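Local structure of endolysin (Clostridium phage phiCD27, 3QAY) at residues Y28-K32 with I53-K57. The protein is a phage lysin whose zinc-dependent amidase domain probably cleaves the N-acetylmuramoyl-L-alanine bond of peptidoglycan in the cell wall of Clostridium difficile. Sequence-based numbering, arbitrary orientation.
Sequences YQYNK and ICPEK
Glu56 reaches from the loop after strand 48-52 to the first two turns of helix 27-44, where a single carboxylate oxygen takes two hydrogen bonds. Tyr28 OH donates to Glu56 OE2 over 2.7 Å, meeting the anti lone pair, while Lys32 NZ, also 2.7 Å from Glu56 OE2, comes in on the syn side, 26° out of the carboxylate plane, and adds a salt bridge. Glu56 OE2 lies at the edge of the tyrosine ring, near its plane, with ring and carboxylate planes 62° apart. Lys32 is extended, with CG anti to the backbone N (chi1 173°), which carries its ammonium to the acid from the opposite direction. These two donors probably favour the ionised carboxylate. The other oxygen, Glu56 OE1, accepts a longer bond of 3.3 Å from a water, which accepts from Gln29 NE2 at 2.9 Å. Ile53 CG2 packs against the tyrosine ring, 4.2 Å from Tyr28 CE1, and Ile53 CD1 lies 4.3 Å from Lys32 CG. Val8 of strand 3-8 touches both Tyr28 and Ile53. Tyr28 directly follows the zinc ligand Glu27. The contact joins the loop after the edge strand to the metal-bearing helix start of a zinc amidase α/β fold.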
loop_
_atom_site.group_PDB
_atom_site.type_symbol
_atom_site.label_atom_id
_atom_site.label_comp_id
_atom_site.label_asym_id
_atom_site.label_seq_id
_atom_site.Cartn_x
_atom_site.Cartn_y
_atom_site.Cartn_z
ATOM N N TYR A 28 -5.357 9.065 0.543
ATOM C CA TYR A 28 -5.772 8.614 -0.788
ATOM C C TYR A 28 -4.952 9.267 -1.895
ATOM O O TYR A 28 -4.443 8.575 -2.782
ATOM C CB TYR A 28 -7.261 8.878 -1.007
ATOM C CG TYR A 28 -7.735 8.637 -2.422
ATOM C CD1 TYR A 28 -8.044 7.354 -2.867
ATOM C CD2 TYR A 28 -7.887 9.694 -3.313
ATOM C CE1 TYR A 28 -8.494 7.132 -4.169
ATOM C CE2 TYR A 28 -8.324 9.482 -4.611
ATOM C CZ TYR A 28 -8.627 8.204 -5.034
ATOM O OH TYR A 28 -9.066 7.999 -6.325
ATOM N N GLN A 29 -4.816 10.592 -1.831
ATOM C CA GLN A 29 -4.086 11.352 -2.846
ATOM C C GLN A 29 -2.613 10.940 -2.894
ATOM O O GLN A 29 -2.077 10.732 -3.982
ATOM C CB GLN A 29 -4.199 12.867 -2.613
ATOM C CG GLN A 29 -5.622 13.447 -2.747
ATOM C CD GLN A 29 -6.207 13.336 -4.160
ATOM O OE1 GLN A 29 -5.475 13.265 -5.153
ATOM N NE2 GLN A 29 -7.533 13.312 -4.247
ATOM N N TYR A 30 -1.960 10.818 -1.733
ATOM C CA TYR A 30 -0.553 10.380 -1.707
ATOM C C TYR A 30 -0.394 9.034 -2.408
ATOM O O TYR A 30 0.439 8.882 -3.304
ATOM C CB TYR A 30 0.010 10.280 -0.280
ATOM C CG TYR A 30 1.476 9.879 -0.289
ATOM C CD1 TYR A 30 2.466 10.828 -0.491
ATOM C CD2 TYR A 30 1.862 8.549 -0.154
ATOM C CE1 TYR A 30 3.805 10.476 -0.528
ATOM C CE2 TYR A 30 3.202 8.180 -0.194
ATOM C CZ TYR A 30 4.166 9.149 -0.380
ATOM O OH TYR A 30 5.494 8.801 -0.424
ATOM N N ASN A 31 -1.212 8.066 -2.010
ATOM C CA ASN A 31 -1.114 6.713 -2.555
ATOM C C ASN A 31 -1.553 6.603 -4.019
ATOM O O ASN A 31 -1.037 5.770 -4.759
ATOM C CB ASN A 31 -1.871 5.722 -1.657
ATOM C CG ASN A 31 -1.166 5.491 -0.318
ATOM O OD1 ASN A 31 -1.800 5.477 0.741
ATOM N ND2 ASN A 31 0.144 5.316 -0.363
ATOM N N LYS A 32 -2.477 7.463 -4.441
ATOM C CA LYS A 32 -2.801 7.610 -5.864
ATOM C C LYS A 32 -1.552 8.037 -6.660
ATOM O O LYS A 32 -1.346 7.592 -7.793
ATOM C CB LYS A 32 -3.950 8.617 -6.044
ATOM C CG LYS A 32 -4.284 8.983 -7.484
ATOM C CD LYS A 32 -5.427 9.986 -7.559
ATOM C CE LYS A 32 -5.826 10.271 -9.007
ATOM N NZ LYS A 32 -6.956 11.242 -9.088
ATOM N N ILE A 53 -7.222 1.487 -8.944
ATOM C CA ILE A 53 -7.678 2.615 -8.146
ATOM C C ILE A 53 -9.174 2.754 -8.370
ATOM O O ILE A 53 -9.649 2.664 -9.508
ATOM C CB ILE A 53 -6.961 3.922 -8.547
ATOM C CG1 ILE A 53 -5.445 3.701 -8.599
ATOM C CG2 ILE A 53 -7.303 5.037 -7.562
ATOM C CD1 ILE A 53 -4.619 4.957 -8.874
ATOM N N CYS A 54 -9.918 2.943 -7.288
ATOM C CA CYS A 54 -11.362 3.090 -7.387
ATOM C C CYS A 54 -11.734 4.313 -8.220
ATOM O O CYS A 54 -11.066 5.343 -8.139
ATOM C CB CYS A 54 -11.992 3.207 -6.001
ATOM S SG CYS A 54 -12.001 1.662 -5.097
ATOM N N PRO A 55 -12.797 4.200 -9.032
ATOM C CA PRO A 55 -13.309 5.388 -9.691
ATOM C C PRO A 55 -13.649 6.440 -8.649
ATOM O O PRO A 55 -14.056 6.094 -7.536
ATOM C CB PRO A 55 -14.585 4.899 -10.390
ATOM C CG PRO A 55 -14.514 3.423 -10.388
ATOM C CD PRO A 55 -13.647 3.018 -9.261
ATOM N N GLU A 56 -13.463 7.707 -9.010
ATOM C CA GLU A 56 -13.801 8.822 -8.134
ATOM C C GLU A 56 -15.203 9.364 -8.424
ATOM O O GLU A 56 -15.642 9.409 -9.582
ATOM C CB GLU A 56 -12.759 9.932 -8.267
ATOM C CG GLU A 56 -11.377 9.517 -7.778
ATOM C CD GLU A 56 -10.302 10.554 -8.038
ATOM O OE1 GLU A 56 -10.628 11.639 -8.557
ATOM O OE2 GLU A 56 -9.123 10.284 -7.719
ATOM N N LYS A 57 -15.893 9.765 -7.356
ATOM C CA LYS A 57 -17.235 10.351 -7.425
ATOM C C LYS A 57 -18.285 9.433 -8.081
ATOM O O LYS A 57 -19.243 9.899 -8.697
ATOM C CB LYS A 57 -17.174 11.737 -8.074
ATOM C CG LYS A 57 -16.184 12.663 -7.354
ATOM C CD LYS A 57 -16.440 14.144 -7.603
ATOM C CE LYS A 57 -15.513 15.000 -6.732
ATOM N NZ LYS A 57 -15.555 16.450 -7.088
HETATM O O HOH W 1 -8.861 13.712 -6.765
#